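Putative redox protein (Lactobacillus casei, PDB 2QL8) probably reduces peroxides by thiol chemistry, as other members of the OsmC/Ohr family do. Local coordinates at residues C59-L73 and F113-K125. Sequence-based numbering, arbitrary orientation. Where two conformers were deposited one is given.
Sequences CLEATLEAVEKEHGL and FTNEIENRCPVSK. With BEZ (benzoic acid), chain C; EDO (1,2-ethanediol), chain E.
Ile117 and Val67 interlock knobs-into-holes where two helices of the OsmC/Ohr fold, 48-70 and 107-120, meet, their segments 59-70 and 113-120 crossing at 122°. Ile117 drops in among Leu60, Thr63, Leu64 and Val67. With CG1 in the crowded position between backbone N and carbonyl carbon (chi1 75°), its CD1 goes to Leu60 and its CG2 presses on the Leu64 backbone, CG2 to CA 3.5 Å, tighter than usual for carbons. Val67 answers from the other helix, sending CG1 over one face of the Phe113 ring and CG2 over one face of the Arg120 guanidinium. Beneath this seam Leu60 and Leu64 continue onto strand 91-102.

Toward the C-terminal end of 59-73 the contact opens to solvent at Glu70 and His71, while Arg120 stays buried. Arg120 grips Glu70 end-on, NH1 to OE1 and NH2 to OE2, both 2.9 Å, the two flat groups turned 32° apart. A bend at chi3 (62°) brings NE and NH2 to the carboxylate of a bound benzoic acid, whose ring lies by Thr63, Ala66 and Pro122. Ala90 N of the second subunit also bonds this ligand, placing the pocket at the dimer interface, and Arg89 of that subunit pairs with Glu70. A leucine in place of Arg120 would probably leave the Glu70 carboxylate without its mate within the subunit and the ligand carboxylate without two of its hydrogen bonds. In one of the two conformers of Glu116, water 1 links its OE1 to Glu70 OE1, and His71, with Phe113 CE1 over one ring face, donates from NE2 to the syn lone pair of OE2.

At the far end lie two cysteines positioned like the pair of characterised OsmC/Ohr peroxidases, consistent with a redox role. Cys121 caps helix 122-127 by accepting from Ser124 N, and its SG stands 3.4 Å from Cys59 SG, too far for a disulfide.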
# COMPACT_ATOMS: atom_id res chain seq x y z
N CYS A 59 1.45 -5.20 7.81
CA CYS A 59 0.10 -5.55 8.23
C CYS A 59 -0.04 -7.07 8.50
O CYS A 59 -0.62 -7.50 9.53
CB CYS A 59 -0.93 -5.10 7.21
SG CYS A 59 -2.60 -4.98 7.84
N LEU A 60 0.53 -7.87 7.61
CA LEU A 60 0.49 -9.30 7.78
C LEU A 60 1.22 -9.71 9.06
O LEU A 60 0.75 -10.56 9.83
CB LEU A 60 1.07 -10.04 6.58
CG LEU A 60 0.14 -10.23 5.38
CD1 LEU A 60 0.97 -10.64 4.10
CD2 LEU A 60 -1.05 -11.18 5.65
N GLU A 61 2.39 -9.09 9.28
CA GLU A 61 3.21 -9.41 10.44
C GLU A 61 2.47 -9.03 11.74
O GLU A 61 2.49 -9.79 12.73
CB GLU A 61 4.57 -8.72 10.32
CG GLU A 61 5.54 -8.99 11.51
CD GLU A 61 6.18 -10.37 11.51
OE1 GLU A 61 5.65 -11.30 10.84
OE2 GLU A 61 7.23 -10.49 12.23
N ALA A 62 1.81 -7.87 11.76
CA ALA A 62 1.00 -7.44 12.92
C ALA A 62 -0.14 -8.40 13.17
O ALA A 62 -0.47 -8.75 14.32
CB ALA A 62 0.45 -6.01 12.74
N THR A 63 -0.78 -8.83 12.09
CA THR A 63 -1.90 -9.76 12.21
C THR A 63 -1.40 -11.11 12.77
O THR A 63 -2.02 -11.70 13.66
CB THR A 63 -2.65 -9.98 10.87
OG1 THR A 63 -2.95 -8.73 10.27
CG2 THR A 63 -3.94 -10.82 11.03
N LEU A 64 -0.25 -11.54 12.27
CA LEU A 64 0.37 -12.80 12.68
C LEU A 64 0.73 -12.74 14.17
O LEU A 64 0.49 -13.68 14.91
CB LEU A 64 1.61 -13.08 11.84
CG LEU A 64 2.37 -14.40 12.08
CD1 LEU A 64 1.44 -15.60 12.03
CD2 LEU A 64 3.55 -14.47 11.05
N GLU A 65 1.26 -11.61 14.62
CA GLU A 65 1.61 -11.42 16.03
C GLU A 65 0.35 -11.55 16.91
O GLU A 65 0.37 -12.20 17.97
CB GLU A 65 2.33 -10.09 16.25
CG GLU A 65 2.78 -9.90 17.67
CD GLU A 65 3.72 -8.72 17.90
OE1 GLU A 65 3.89 -7.91 17.00
OE2 GLU A 65 4.29 -8.64 19.02
N ALA A 66 -0.76 -10.99 16.45
CA ALA A 66 -2.04 -11.09 17.18
C ALA A 66 -2.52 -12.55 17.26
O ALA A 66 -2.93 -13.02 18.33
CB ALA A 66 -3.15 -10.18 16.54
N VAL A 67 -2.42 -13.28 16.15
CA VAL A 67 -2.77 -14.70 16.09
C VAL A 67 -1.90 -15.54 17.03
O VAL A 67 -2.41 -16.35 17.80
CB VAL A 67 -2.80 -15.24 14.64
CG1 VAL A 67 -2.89 -16.79 14.60
CG2 VAL A 67 -3.94 -14.56 13.84
N GLU A 68 -0.60 -15.30 16.98
CA GLU A 68 0.33 -15.99 17.85
C GLU A 68 -0.07 -15.79 19.30
O GLU A 68 -0.12 -16.75 20.09
CB GLU A 68 1.76 -15.48 17.63
CG GLU A 68 2.40 -15.95 16.34
CD GLU A 68 3.67 -15.18 16.04
OE1 GLU A 68 3.65 -13.94 16.24
OE2 GLU A 68 4.66 -15.81 15.63
N LYS A 69 -0.37 -14.55 19.66
CA LYS A 69 -0.74 -14.22 21.05
C LYS A 69 -2.05 -14.89 21.47
O LYS A 69 -2.16 -15.37 22.59
CB LYS A 69 -0.79 -12.71 21.32
CG LYS A 69 0.58 -12.07 21.34
CD LYS A 69 0.46 -10.58 21.56
CE LYS A 69 1.79 -9.87 21.29
NZ LYS A 69 2.47 -9.38 22.51
N GLU A 70 -3.02 -14.95 20.58
CA GLU A 70 -4.28 -15.65 20.85
C GLU A 70 -4.04 -17.15 21.12
O GLU A 70 -4.82 -17.80 21.84
CB GLU A 70 -5.26 -15.49 19.67
CG GLU A 70 -5.85 -14.11 19.61
CD GLU A 70 -6.66 -13.79 18.37
OE1 GLU A 70 -6.82 -14.67 17.54
OE2 GLU A 70 -7.18 -12.64 18.27
N HIS A 71 -2.99 -17.71 20.52
CA HIS A 71 -2.56 -19.10 20.73
C HIS A 71 -1.55 -19.29 21.88
O HIS A 71 -1.06 -20.40 22.11
CB HIS A 71 -2.00 -19.63 19.42
CG HIS A 71 -3.04 -19.90 18.40
ND1 HIS A 71 -3.62 -21.13 18.21
CD2 HIS A 71 -3.60 -19.07 17.48
CE1 HIS A 71 -4.52 -21.05 17.23
NE2 HIS A 71 -4.52 -19.81 16.78
N GLY A 72 -1.24 -18.22 22.59
CA GLY A 72 -0.31 -18.28 23.73
C GLY A 72 1.16 -18.43 23.38
O GLY A 72 1.95 -18.91 24.19
N LEU A 73 1.54 -18.02 22.16
CA LEU A 73 2.86 -18.27 21.61
C LEU A 73 3.64 -16.96 21.54
O LEU A 73 3.09 -15.88 21.36
CB LEU A 73 2.77 -18.91 20.24
CG LEU A 73 2.02 -20.21 20.10
CD1 LEU A 73 2.08 -20.64 18.65
CD2 LEU A 73 2.63 -21.26 21.05
N PHE A 113 -1.85 -20.72 10.53
CA PHE A 113 -1.72 -19.30 10.92
C PHE A 113 -1.75 -18.43 9.67
O PHE A 113 -2.27 -17.31 9.72
CB PHE A 113 -0.43 -19.05 11.71
CG PHE A 113 -0.43 -19.57 13.11
CD1 PHE A 113 -1.48 -20.30 13.65
CD2 PHE A 113 0.66 -19.29 13.91
CE1 PHE A 113 -1.40 -20.74 14.98
CE2 PHE A 113 0.74 -19.74 15.25
CZ PHE A 113 -0.31 -20.43 15.77
N THR A 114 -1.15 -18.90 8.58
CA THR A 114 -1.14 -18.13 7.31
C THR A 114 -2.56 -17.95 6.80
O THR A 114 -2.94 -16.86 6.38
CB THR A 114 -0.20 -18.76 6.24
OG1 THR A 114 1.12 -18.91 6.79
CG2 THR A 114 -0.13 -17.92 4.98
N ASN A 115 -3.36 -19.02 6.83
CA ASN A 115 -4.75 -18.94 6.44
C ASN A 115 -5.51 -17.93 7.33
O ASN A 115 -6.36 -17.17 6.81
CB ASN A 115 -5.45 -20.31 6.47
CG ASN A 115 -4.89 -21.28 5.45
OD1 ASN A 115 -4.29 -20.90 4.45
ND2 ASN A 115 -5.12 -22.58 5.70
N GLU A 116 -5.24 -17.97 8.64
CA GLU A 116 -5.89 -17.07 9.60
C GLU A 116 -5.59 -15.62 9.24
O GLU A 116 -6.48 -14.78 9.20
CB GLU A 116 -5.42 -17.30 11.06
CG GLU A 116 -6.12 -18.46 11.84
CD GLU A 116 -5.90 -18.34 13.34
OE1 GLU A 116 -6.42 -17.38 13.99
OE2 GLU A 116 -5.16 -19.19 13.85
N ILE A 117 -4.29 -15.32 9.01
CA ILE A 117 -3.88 -13.92 8.77
C ILE A 117 -4.36 -13.44 7.40
O ILE A 117 -4.71 -12.28 7.21
CB ILE A 117 -2.39 -13.62 9.06
CG1 ILE A 117 -1.45 -14.16 7.96
CG2 ILE A 117 -1.97 -14.08 10.49
CD1 ILE A 117 0.03 -13.85 8.20
N GLU A 118 -4.39 -14.34 6.43
CA GLU A 118 -4.88 -13.98 5.09
C GLU A 118 -6.31 -13.42 5.16
O GLU A 118 -6.63 -12.43 4.47
CB GLU A 118 -4.89 -15.21 4.16
CG GLU A 118 -5.34 -14.92 2.75
CD GLU A 118 -5.43 -16.18 1.87
OE1 GLU A 118 -5.22 -17.32 2.36
OE2 GLU A 118 -5.73 -15.98 0.68
N ASN A 119 -7.14 -14.04 6.04
CA ASN A 119 -8.52 -13.65 6.22
C ASN A 119 -8.72 -12.41 7.07
O ASN A 119 -9.78 -11.81 7.01
CB ASN A 119 -9.30 -14.79 6.87
CG ASN A 119 -9.49 -15.96 5.94
OD1 ASN A 119 -9.53 -15.80 4.71
ND2 ASN A 119 -9.63 -17.17 6.53
N ARG A 120 -7.76 -12.10 7.94
CA ARG A 120 -7.90 -11.02 8.93
C ARG A 120 -7.15 -9.73 8.58
O ARG A 120 -7.58 -8.65 8.96
CB ARG A 120 -7.47 -11.50 10.32
CG ARG A 120 -8.47 -12.46 10.94
CD ARG A 120 -7.95 -13.18 12.18
NE ARG A 120 -7.63 -12.26 13.27
CZ ARG A 120 -7.44 -12.66 14.54
NH1 ARG A 120 -7.55 -13.95 14.86
NH2 ARG A 120 -7.14 -11.81 15.49
N CYS A 121 -6.04 -9.84 7.88
CA CYS A 121 -5.18 -8.70 7.60
C CYS A 121 -5.91 -7.68 6.71
O CYS A 121 -6.36 -8.04 5.61
CB CYS A 121 -3.91 -9.20 6.91
SG CYS A 121 -2.90 -7.93 6.10
N PRO A 122 -6.08 -6.43 7.20
CA PRO A 122 -6.77 -5.45 6.33
C PRO A 122 -6.23 -5.26 4.91
O PRO A 122 -7.02 -5.12 3.98
CB PRO A 122 -6.71 -4.17 7.16
CG PRO A 122 -6.76 -4.69 8.60
CD PRO A 122 -5.91 -5.92 8.59
N VAL A 123 -4.92 -5.24 4.76
CA VAL A 123 -4.36 -4.99 3.42
C VAL A 123 -4.62 -6.22 2.54
O VAL A 123 -4.96 -6.10 1.37
CB VAL A 123 -2.88 -4.55 3.45
CG1 VAL A 123 -2.36 -4.30 2.00
CG2 VAL A 123 -2.68 -3.28 4.33
N SER A 124 -4.46 -7.41 3.13
CA SER A 124 -4.76 -8.63 2.43
C SER A 124 -6.22 -8.63 1.93
O SER A 124 -6.51 -8.99 0.79
CB SER A 124 -4.40 -9.79 3.37
OG SER A 124 -4.56 -11.06 2.78
N LYS A 125 -7.14 -8.19 2.80
CA LYS A 125 -8.53 -8.13 2.41
C LYS A 125 -8.76 -7.15 1.24
O LYS A 125 -9.56 -7.41 0.35
CB LYS A 125 -9.40 -7.73 3.60
CG LYS A 125 -9.52 -8.74 4.68
CD LYS A 125 -10.48 -8.09 5.76
CE LYS A 125 -10.42 -8.67 7.02
NZ LYS A 125 -11.47 -8.09 7.87
C BEZ C . -6.77 -8.80 14.04
O1 BEZ C . -7.21 -8.92 15.24
O2 BEZ C . -7.32 -9.34 13.16
C1 BEZ C . -5.64 -7.92 13.66
C2 BEZ C . -4.79 -7.47 14.69
C3 BEZ C . -3.72 -6.63 14.36
C4 BEZ C . -3.53 -6.25 13.03
C5 BEZ C . -4.39 -6.70 12.02
C6 BEZ C . -5.42 -7.54 12.29
C1 EDO E . -0.82 -23.70 17.84
O1 EDO E . -1.87 -23.21 18.66
C2 EDO E . -0.87 -25.19 17.86
O2 EDO E . -0.58 -25.61 19.20
O HOH W 1 -6.38 -17.22 16.75